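Local structure of kallistatin (Homo sapiens, 6F4V) at residues A[220-225]-A[230-235]; A[198-203]-A[322-327]; A[19-22]-A[28-31]; A[87-92]-A[226-231]. The protein inhibits tissue kallikrein by forming an equimolar, heat- and SDS-stable complex with the enzyme, which cleaves it at its reactive site. All coordinates share one frame; numbering follows the deposited sequence. Where two conformers were deposited one is given.

Interactions 1 and 4 meet at the sodium ion: Y224 O of interaction 1 and G226 O of interaction 4 both bind it. They share V230 and F231 of strand 228-235, and their centres are about 13 Å apart. Interaction 2 lies about 12 Å from interaction 1, centre to centre, and touches it where M222 CE comes 4.2 Å from Q202 NE2. Along the chain, interaction 1 is nested inside the loop closed by interaction 2. Interaction 3 is more remote, yet F30 CZ reaches L322 CB of interaction 2 at 3.7 Å. The sulfated sugar ligand lies well off, its glucopyranoside unit about 13 Å from the side chain of F231 and its iduronate unit about 14 Å from that of R221.

Interaction 1 of 4, residues A[220-225]-A[230-235]. With NA (sodium ion), chain J.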
# COMPACT_ATOMS: atom_id res chain seq x y z
N LEU A 220 13.02 -6.32 -13.24
CA LEU A 220 13.89 -5.15 -13.18
C LEU A 220 13.78 -4.60 -11.79
O LEU A 220 12.65 -4.42 -11.30
CB LEU A 220 13.40 -4.10 -14.18
CG LEU A 220 14.03 -2.69 -14.09
CD1 LEU A 220 15.53 -2.72 -14.35
CD2 LEU A 220 13.36 -1.78 -15.10
N ARG A 221 14.90 -4.28 -11.13
CA ARG A 221 14.81 -3.53 -9.90
C ARG A 221 15.48 -2.18 -10.15
O ARG A 221 16.64 -2.14 -10.61
CB ARG A 221 15.53 -4.25 -8.76
CG ARG A 221 15.24 -3.72 -7.37
CD ARG A 221 16.30 -4.25 -6.37
NE ARG A 221 17.54 -3.52 -6.43
CZ ARG A 221 18.79 -3.96 -6.71
NH1 ARG A 221 19.09 -5.20 -6.95
NH2 ARG A 221 19.79 -3.06 -6.72
N MET A 222 14.73 -1.10 -9.92
CA MET A 222 15.26 0.25 -10.04
C MET A 222 15.37 0.88 -8.66
O MET A 222 14.45 0.82 -7.83
CB MET A 222 14.40 1.12 -10.95
CG MET A 222 14.49 0.72 -12.39
SD MET A 222 13.47 1.76 -13.46
CE MET A 222 14.45 3.26 -13.44
N ASP A 223 16.52 1.48 -8.41
CA ASP A 223 16.77 2.10 -7.12
C ASP A 223 16.29 3.53 -7.17
O ASP A 223 16.40 4.20 -8.21
CB ASP A 223 18.26 2.03 -6.75
CG ASP A 223 18.70 0.58 -6.41
OD1 ASP A 223 17.95 -0.13 -5.71
OD2 ASP A 223 19.69 0.09 -6.95
N TYR A 224 15.79 3.99 -6.04
CA TYR A 224 15.53 5.40 -5.79
C TYR A 224 16.70 6.01 -5.02
O TYR A 224 17.49 5.29 -4.40
CB TYR A 224 14.27 5.58 -4.99
CG TYR A 224 13.01 5.10 -5.68
CD1 TYR A 224 12.50 5.78 -6.79
CD2 TYR A 224 12.35 3.96 -5.26
CE1 TYR A 224 11.35 5.37 -7.42
CE2 TYR A 224 11.20 3.51 -5.90
CZ TYR A 224 10.68 4.23 -6.95
OH TYR A 224 9.55 3.79 -7.59
N LYS A 225 16.81 7.33 -5.05
CA LYS A 225 17.72 8.04 -4.16
C LYS A 225 17.10 8.03 -2.78
O LYS A 225 16.04 8.63 -2.57
CB LYS A 225 17.95 9.46 -4.67
CG LYS A 225 18.71 9.44 -5.98
CD LYS A 225 19.04 10.83 -6.50
CE LYS A 225 19.64 10.73 -7.88
NZ LYS A 225 20.02 12.09 -8.38
N VAL A 230 12.14 -0.24 -6.39
CA VAL A 230 10.93 -0.75 -7.03
C VAL A 230 11.30 -1.93 -7.90
O VAL A 230 12.27 -1.86 -8.66
CB VAL A 230 10.16 0.35 -7.82
CG1 VAL A 230 11.00 0.99 -8.91
CG2 VAL A 230 8.86 -0.19 -8.43
N PHE A 231 10.50 -2.99 -7.82
CA PHE A 231 10.54 -4.08 -8.75
C PHE A 231 9.42 -3.92 -9.77
O PHE A 231 8.23 -3.81 -9.41
CB PHE A 231 10.37 -5.42 -8.03
CG PHE A 231 11.41 -5.69 -7.00
CD1 PHE A 231 11.34 -5.11 -5.75
CD2 PHE A 231 12.48 -6.53 -7.29
CE1 PHE A 231 12.30 -5.35 -4.79
CE2 PHE A 231 13.45 -6.80 -6.32
CZ PHE A 231 13.37 -6.19 -5.09
N PHE A 232 9.82 -3.92 -11.05
CA PHE A 232 8.92 -4.00 -12.16
C PHE A 232 9.06 -5.42 -12.73
O PHE A 232 10.13 -5.80 -13.23
CB PHE A 232 9.25 -2.95 -13.23
CG PHE A 232 9.00 -1.52 -12.82
CD1 PHE A 232 7.71 -1.06 -12.59
CD2 PHE A 232 10.04 -0.62 -12.67
CE1 PHE A 232 7.48 0.28 -12.27
CE2 PHE A 232 9.81 0.70 -12.33
CZ PHE A 232 8.54 1.14 -12.11
N ILE A 233 7.98 -6.18 -12.64
CA ILE A 233 7.94 -7.57 -13.03
C ILE A 233 7.11 -7.66 -14.29
O ILE A 233 5.96 -7.23 -14.33
CB ILE A 233 7.37 -8.46 -11.93
CG1 ILE A 233 8.26 -8.32 -10.69
CG2 ILE A 233 7.31 -9.90 -12.38
CD1 ILE A 233 7.47 -8.21 -9.41
N LEU A 234 7.74 -8.19 -15.33
CA LEU A 234 7.18 -8.20 -16.67
C LEU A 234 6.89 -9.63 -17.11
O LEU A 234 7.80 -10.31 -17.60
CB LEU A 234 8.19 -7.56 -17.62
CG LEU A 234 7.72 -7.37 -19.06
CD1 LEU A 234 6.47 -6.50 -19.13
CD2 LEU A 234 8.84 -6.76 -19.88
N PRO A 235 5.64 -10.11 -16.93
CA PRO A 235 5.33 -11.45 -17.40
C PRO A 235 5.40 -11.47 -18.93
O PRO A 235 5.16 -10.45 -19.59
CB PRO A 235 3.90 -11.68 -16.90
CG PRO A 235 3.73 -10.71 -15.77
CD PRO A 235 4.47 -9.51 -16.27
NA NA J . 18.77 4.19 -2.96
O HOH W 1 17.74 2.09 -3.17
O HOH W 2 20.26 6.10 -2.51
O HOH W 3 20.48 3.76 -4.44
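L220, R221 and M222 pair with F232, F231 and V230 as the two arms of an antiparallel β-hairpin in the smaller sheet of the serpin fold. The strand axes come within 4.7 Å of each other at 156°. L220-F232 and M222-V230 are hydrogen-bonded pairs, each closed by two backbone bonds; R221-F231 between them is non-hydrogen-bonded, its CA atoms 4.5 Å apart, and meets through side chains instead. R221 CG sits over one face of the F231 ring, a CH-pi contact 3.9 Å from the centroid, and R221 CD carries on toward F231 CZ. With CG anti to the backbone N (chi1 -166°), the arginine runs alongside the phenylalanine. A bend further out turns its guanidinium to D223, whose OD2 takes R221 NH2 in the guanidinium plane through the syn lone pair, a 3.2 Å salt bridge. Replacing R221 by alanine is likely to strip that ring face of its cover, leave the D223 carboxylate without its cationic mate and cost a cation-pi contact to W208. On the other face of the sheet M222 SD approaches the edge of the F232 ring, 4.0 Å from F232 CE2, in a Met-aromatic contact. V230 CG1 packs 3.4 Å from Y224 OH, whose polar partner is T329 OG1. A strand of a second chain extends the sheet beyond strand 228-235. At the hairpin's turn, Y224 O binds the sodium ion at 2.2 Å.

Interaction 2 of 4, residues A[198-203]-A[322-327]; sequences PMMLQD and LDVDEA
M200 is the one residue of 198-203 that reaches 322-327, and its thioether lies across the backbone where strand 322-324 gives way to loop. The packing there is close: M200 SD is 3.3 Å from D325 C and 3.4 Å from E326 N, so the sulfur rests against the peptide unit itself. M200 SD also meets the aliphatic part of E326, 3.6 Å from E326 CG. Because the methionine chain bends at its last torsion (chi3 -69°), the methyl turns toward V324, where M200 CE touches V324 CG1 at 3.9 Å with the two side chains at about a right angle. A glycine in place of M200 is likely to open a gap beside V324 and set the CG of E326 free to shift. The contact is van der Waals packing of a thioether on a peptide unit, an aliphatic CH2 and a valine methyl. Strand 269-282 lies between strands 193-202 and 312-324, and M200 meets 324-326 where the chain leaves the strand.

Buried polar atoms nearby are satisfied: E326 OE2 bonds to T182 OG1, and W173 NE1 donates to D325 O. The looser side belongs to D325, partly exposed, and A327, exposed. D325 OD1 accepts A327 N at 3.0 Å from above the carboxylate plane, forming an Asx turn. This is the serpin hinge, the segment leading into strand 328-340, which is inserted in the large sheet as in cleaved serpins.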
# COMPACT_ATOMS: atom_id res chain seq x y z
N PRO A 198 2.84 7.43 -23.52
CA PRO A 198 4.20 7.97 -23.57
C PRO A 198 5.18 6.95 -23.00
O PRO A 198 5.01 6.51 -21.87
CB PRO A 198 4.13 9.24 -22.70
CG PRO A 198 2.74 9.39 -22.24
CD PRO A 198 1.93 8.20 -22.65
N MET A 199 6.13 6.55 -23.81
CA MET A 199 7.14 5.59 -23.46
C MET A 199 8.47 6.28 -23.22
O MET A 199 9.03 6.92 -24.13
CB MET A 199 7.27 4.52 -24.55
CG MET A 199 8.08 3.30 -24.15
SD MET A 199 7.26 2.25 -22.91
CE MET A 199 5.99 1.48 -23.89
N MET A 200 8.96 6.17 -22.00
CA MET A 200 10.27 6.69 -21.63
C MET A 200 11.30 5.73 -22.13
O MET A 200 11.03 4.53 -22.24
CB MET A 200 10.40 6.86 -20.10
CG MET A 200 9.20 7.57 -19.52
SD MET A 200 9.34 7.95 -17.79
CE MET A 200 9.26 6.27 -17.11
N LEU A 201 12.50 6.25 -22.40
CA LEU A 201 13.60 5.43 -22.91
C LEU A 201 14.93 5.86 -22.28
O LEU A 201 15.25 7.04 -22.26
CB LEU A 201 13.68 5.56 -24.43
CG LEU A 201 14.89 4.92 -25.12
CD1 LEU A 201 14.89 3.43 -24.87
CD2 LEU A 201 14.88 5.23 -26.61
N GLN A 202 15.68 4.90 -21.76
CA GLN A 202 17.08 5.08 -21.43
C GLN A 202 17.82 3.86 -21.92
O GLN A 202 17.30 2.77 -21.86
CB GLN A 202 17.35 5.35 -19.93
CG GLN A 202 16.91 4.31 -18.95
CD GLN A 202 17.30 4.66 -17.54
OE1 GLN A 202 18.46 4.52 -17.16
NE2 GLN A 202 16.33 5.11 -16.74
N ASP A 203 19.04 4.07 -22.44
CA ASP A 203 19.85 2.97 -22.97
C ASP A 203 21.37 3.06 -22.69
O ASP A 203 22.13 2.24 -23.21
CB ASP A 203 19.59 2.81 -24.45
CG ASP A 203 19.90 4.08 -25.26
OD1 ASP A 203 20.51 5.02 -24.73
OD2 ASP A 203 19.50 4.14 -26.42
N LEU A 322 -0.51 5.96 -8.12
CA LEU A 322 0.87 5.79 -8.60
C LEU A 322 1.09 6.70 -9.80
O LEU A 322 0.28 6.67 -10.73
CB LEU A 322 1.09 4.35 -9.09
CG LEU A 322 2.48 3.98 -9.65
CD1 LEU A 322 3.55 4.25 -8.61
CD2 LEU A 322 2.52 2.54 -10.11
N ASP A 323 2.20 7.44 -9.77
CA ASP A 323 2.61 8.34 -10.85
C ASP A 323 4.10 8.11 -11.13
O ASP A 323 4.95 8.38 -10.27
CB ASP A 323 2.36 9.81 -10.45
CG ASP A 323 2.56 10.79 -11.59
OD1 ASP A 323 3.26 10.47 -12.56
OD2 ASP A 323 2.04 11.92 -11.50
N VAL A 324 4.39 7.61 -12.32
CA VAL A 324 5.73 7.30 -12.76
C VAL A 324 6.08 8.23 -13.92
O VAL A 324 5.35 8.32 -14.92
CB VAL A 324 5.83 5.81 -13.18
CG1 VAL A 324 7.11 5.52 -13.96
CG2 VAL A 324 5.71 4.91 -11.92
N ASP A 325 7.21 8.91 -13.79
CA ASP A 325 7.71 9.74 -14.89
C ASP A 325 9.24 9.66 -14.97
O ASP A 325 9.87 8.79 -14.37
CB ASP A 325 7.21 11.17 -14.74
CG ASP A 325 7.80 11.89 -13.55
OD1 ASP A 325 8.82 11.45 -12.94
OD2 ASP A 325 7.23 12.93 -13.18
N GLU A 326 9.84 10.58 -15.74
CA GLU A 326 11.23 10.49 -16.07
C GLU A 326 12.14 10.76 -14.89
O GLU A 326 13.25 10.28 -14.88
CB GLU A 326 11.59 11.48 -17.21
CG GLU A 326 10.93 11.15 -18.53
CD GLU A 326 9.59 11.81 -18.74
OE1 GLU A 326 8.98 12.28 -17.77
OE2 GLU A 326 9.16 11.86 -19.91
N ALA A 327 11.67 11.52 -13.92
CA ALA A 327 12.48 11.91 -12.78
C ALA A 327 12.35 10.95 -11.57
O ALA A 327 13.28 10.82 -10.76
CB ALA A 327 12.07 13.32 -12.33

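Interaction 3 of 4, residues A[19-22]-A[28-31]; sequences LIAS and NIFF. With EDO (1,2-ethanediol), chain E.
A21 and I29 bring the last turns of helix 6-23 and the start of strand 29-31 together, their CA atoms 7.5 Å apart, the closest pair of the two segments, so the backbones stand off and side chains fill the gap. I29 does most of the filling. With CG1 anti to the carbonyl carbon (chi1 -64°) and an extended second torsion, I29 CD1 reaches the helix surface, 3.7 Å from A21 CA and 3.9 Å from A21 CB. The small alanine is what lets the isoleucine tip come down onto the helix backbone. I20, one residue earlier, adds its CG2 branch, which lies 3.8 Å from I29 CG1 while the two isoleucines slant past one another. All three residues are buried, and the contact is wholly apolar. At the outer end, N28 N donates an almost straight bond (165°) to O1 of a 1,2-ethanediol, probably from the crystallisation liquor, at 2.9 Å.

This is buried packing of the first helix of the serpin fold, 6-23, on short strand 29-31, which pairs with an antiparallel strand of a second chain. I20 also touches Y281 of strand 269-282 and I286 of helix 283-286, and I29 touches Y281 too. F30 packs on A320 and L322 of strand 312-324.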
# COMPACT_ATOMS: atom_id res chain seq x y z
N LEU A 19 -6.04 -11.78 -3.70
CA LEU A 19 -7.52 -11.74 -3.63
C LEU A 19 -8.07 -10.77 -4.69
O LEU A 19 -8.96 -11.13 -5.46
CB LEU A 19 -7.99 -11.35 -2.22
CG LEU A 19 -9.52 -11.21 -2.00
CD1 LEU A 19 -9.88 -11.24 -0.54
CD2 LEU A 19 -10.08 -9.90 -2.52
N ILE A 20 -7.49 -9.57 -4.77
CA ILE A 20 -7.96 -8.58 -5.73
C ILE A 20 -7.76 -9.07 -7.16
O ILE A 20 -8.65 -8.97 -8.01
CB ILE A 20 -7.22 -7.20 -5.61
CG1 ILE A 20 -7.34 -6.63 -4.19
CG2 ILE A 20 -7.77 -6.19 -6.62
CD1 ILE A 20 -8.74 -6.43 -3.70
N ALA A 21 -6.58 -9.58 -7.42
CA ALA A 21 -6.22 -10.04 -8.77
C ALA A 21 -7.08 -11.21 -9.23
O ALA A 21 -7.37 -11.35 -10.40
CB ALA A 21 -4.76 -10.43 -8.83
N SER A 22 -7.45 -12.06 -8.28
CA SER A 22 -8.25 -13.23 -8.63
C SER A 22 -9.74 -12.87 -8.72
O SER A 22 -10.44 -13.44 -9.56
CB SER A 22 -7.88 -14.38 -7.70
OG SER A 22 -8.37 -14.11 -6.46
N ASN A 28 -6.36 -2.81 -13.59
CA ASN A 28 -5.31 -2.11 -12.83
C ASN A 28 -5.56 -2.30 -11.32
O ASN A 28 -6.72 -2.24 -10.84
CB ASN A 28 -5.27 -0.61 -13.12
CG ASN A 28 -4.92 -0.29 -14.56
OD1 ASN A 28 -4.37 -1.10 -15.27
ND2 ASN A 28 -5.20 0.95 -14.98
N ILE A 29 -4.48 -2.54 -10.60
CA ILE A 29 -4.51 -2.70 -9.15
C ILE A 29 -3.45 -1.77 -8.57
O ILE A 29 -2.34 -1.70 -9.08
CB ILE A 29 -4.20 -4.15 -8.72
CG1 ILE A 29 -5.29 -5.10 -9.24
CG2 ILE A 29 -4.01 -4.28 -7.21
CD1 ILE A 29 -4.87 -6.57 -9.18
N PHE A 30 -3.80 -1.06 -7.50
CA PHE A 30 -2.79 -0.31 -6.77
C PHE A 30 -3.22 -0.03 -5.36
O PHE A 30 -4.26 0.55 -5.14
CB PHE A 30 -2.38 1.02 -7.49
CG PHE A 30 -1.09 1.57 -6.97
CD1 PHE A 30 0.12 0.90 -7.21
CD2 PHE A 30 -1.08 2.71 -6.19
CE1 PHE A 30 1.31 1.40 -6.69
CE2 PHE A 30 0.11 3.18 -5.64
CZ PHE A 30 1.30 2.53 -5.91
N PHE A 31 -2.40 -0.45 -4.40
CA PHE A 31 -2.70 -0.18 -3.00
C PHE A 31 -1.45 -0.10 -2.17
O PHE A 31 -0.38 -0.49 -2.62
CB PHE A 31 -3.65 -1.26 -2.43
CG PHE A 31 -3.03 -2.61 -2.25
CD1 PHE A 31 -2.81 -3.42 -3.34
CD2 PHE A 31 -2.70 -3.07 -1.01
CE1 PHE A 31 -2.22 -4.66 -3.20
CE2 PHE A 31 -2.14 -4.34 -0.86
CZ PHE A 31 -1.84 -5.09 -1.97
C1 EDO E . -7.68 -1.09 -16.56
O1 EDO E . -8.24 -1.28 -15.27
C2 EDO E . -8.77 -1.30 -17.60
O2 EDO E . -8.85 -2.69 -17.86

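Interaction 4 of 4, residues A[87-92]-A[226-231]; sequences HGLETR and GDATVF. With NA (sodium ion), chain J.
L89, at the start of strand 89-100 in the large serpin sheet, packs on the sodium-binding turn at G226 and D227, which leads into strand 228-235 of the smaller sheet. The direct contact is apolar. L89 CD1 meets A228 CB at 3.5 Å and lies 4.0 Å from D227 N, so one methyl covers the turn's backbone as well as the alanine. The leucine gets there with CG anti to its own N (chi1 -166°). G226 comes close to L89 CB, and its backbone explains the missing side chain: phi is 112°, and a CB would clash with L89 CB and be jammed against the carbonyl O of K225.

The turn itself is organised by polar bonds. D227 is the centre of an inverse gamma turn, closed by a weak bond from A228 N to G226 O of 3.0 Å.

Metal coordination holds the same carbonyl: G226 O binds the sodium ion at 2.4 Å, with Y224 O and three waters completing its set of ligands. Two of the waters tie back to the turn, one accepting from G226 N at 2.9 Å and another donating to A228 O at 2.8 Å, so the ion's water shell reaches both ends of the turn.

Within 87-92 itself, and not across the contact, E90 and R92 are linked, with R145 as a second partner of E90 and E143 of R92. R92 NE donates in the guanidinium plane to the anti lone pair of E90 OE2, 2.9 Å away at 171°.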
# COMPACT_ATOMS: atom_id res chain seq x y z
N HIS A 87 17.42 12.43 1.45
CA HIS A 87 17.90 13.48 0.52
C HIS A 87 17.08 13.59 -0.77
O HIS A 87 16.57 14.68 -1.08
CB HIS A 87 19.41 13.32 0.25
CG HIS A 87 20.28 13.91 1.32
ND1 HIS A 87 21.35 14.75 1.04
CD2 HIS A 87 20.23 13.81 2.67
CE1 HIS A 87 21.92 15.12 2.17
NE2 HIS A 87 21.26 14.57 3.17
N GLY A 88 16.94 12.48 -1.51
CA GLY A 88 16.14 12.44 -2.75
C GLY A 88 14.93 11.52 -2.62
O GLY A 88 14.49 10.88 -3.65
N LEU A 89 14.41 11.45 -1.38
CA LEU A 89 13.26 10.63 -1.02
C LEU A 89 12.41 11.20 0.11
O LEU A 89 12.89 11.37 1.23
CB LEU A 89 13.73 9.23 -0.63
CG LEU A 89 12.69 8.10 -0.54
CD1 LEU A 89 13.18 6.83 -1.23
CD2 LEU A 89 12.30 7.83 0.90
N GLU A 90 11.14 11.47 -0.19
CA GLU A 90 10.17 11.90 0.81
C GLU A 90 9.26 10.70 1.10
O GLU A 90 8.68 10.12 0.17
CB GLU A 90 9.35 13.09 0.29
CG GLU A 90 8.34 13.62 1.30
CD GLU A 90 7.40 14.68 0.73
OE1 GLU A 90 7.65 15.18 -0.37
OE2 GLU A 90 6.42 15.06 1.41
N THR A 91 9.22 10.30 2.36
CA THR A 91 8.21 9.39 2.83
C THR A 91 7.61 9.99 4.09
O THR A 91 8.34 10.45 4.99
CB THR A 91 8.77 7.98 3.08
OG1 THR A 91 9.42 7.52 1.89
CG2 THR A 91 7.67 7.02 3.43
N ARG A 92 6.27 10.05 4.12
CA ARG A 92 5.55 10.48 5.31
C ARG A 92 4.42 9.52 5.53
O ARG A 92 3.68 9.22 4.57
CB ARG A 92 4.99 11.89 5.17
CG ARG A 92 6.04 12.97 5.31
CD ARG A 92 5.50 14.36 5.12
NE ARG A 92 4.88 14.54 3.81
CZ ARG A 92 3.57 14.49 3.55
NH1 ARG A 92 2.66 14.27 4.51
NH2 ARG A 92 3.14 14.64 2.30
N GLY A 226 17.74 7.34 -1.85
CA GLY A 226 17.18 7.03 -0.53
C GLY A 226 16.90 5.55 -0.36
O GLY A 226 17.28 4.75 -1.20
N ASP A 227 16.25 5.18 0.72
CA ASP A 227 16.19 3.78 1.12
C ASP A 227 14.93 3.13 0.55
O ASP A 227 14.06 2.68 1.32
CB ASP A 227 16.24 3.67 2.63
CG ASP A 227 17.56 4.17 3.21
OD1 ASP A 227 18.59 4.08 2.52
OD2 ASP A 227 17.56 4.63 4.38
N ALA A 228 14.83 3.11 -0.76
CA ALA A 228 13.69 2.46 -1.42
C ALA A 228 14.09 1.94 -2.76
O ALA A 228 14.98 2.47 -3.41
CB ALA A 228 12.49 3.40 -1.53
N THR A 229 13.37 0.92 -3.21
CA THR A 229 13.55 0.33 -4.53
C THR A 229 12.18 0.01 -5.10
O THR A 229 11.19 -0.04 -4.36
CB THR A 229 14.31 -1.01 -4.45
OG1 THR A 229 13.68 -1.88 -3.48
CG2 THR A 229 15.73 -0.79 -4.06
N VAL A 230 12.14 -0.24 -6.39
CA VAL A 230 10.93 -0.75 -7.03
C VAL A 230 11.30 -1.93 -7.90
O VAL A 230 12.27 -1.86 -8.66
CB VAL A 230 10.16 0.35 -7.82
CG1 VAL A 230 11.00 0.99 -8.91
CG2 VAL A 230 8.86 -0.19 -8.43
N PHE A 231 10.50 -2.99 -7.82
CA PHE A 231 10.54 -4.08 -8.75
C PHE A 231 9.42 -3.92 -9.77
O PHE A 231 8.23 -3.81 -9.41
CB PHE A 231 10.37 -5.42 -8.03
CG PHE A 231 11.41 -5.69 -7.00
CD1 PHE A 231 11.34 -5.11 -5.75
CD2 PHE A 231 12.48 -6.53 -7.29
CE1 PHE A 231 12.30 -5.35 -4.79
CE2 PHE A 231 13.45 -6.80 -6.32
CZ PHE A 231 13.37 -6.19 -5.09
NA NA J . 18.77 4.19 -2.96
O HOH W 2 20.26 6.10 -2.51
O HOH W 1 17.74 2.09 -3.17
O HOH W 3 20.48 3.76 -4.44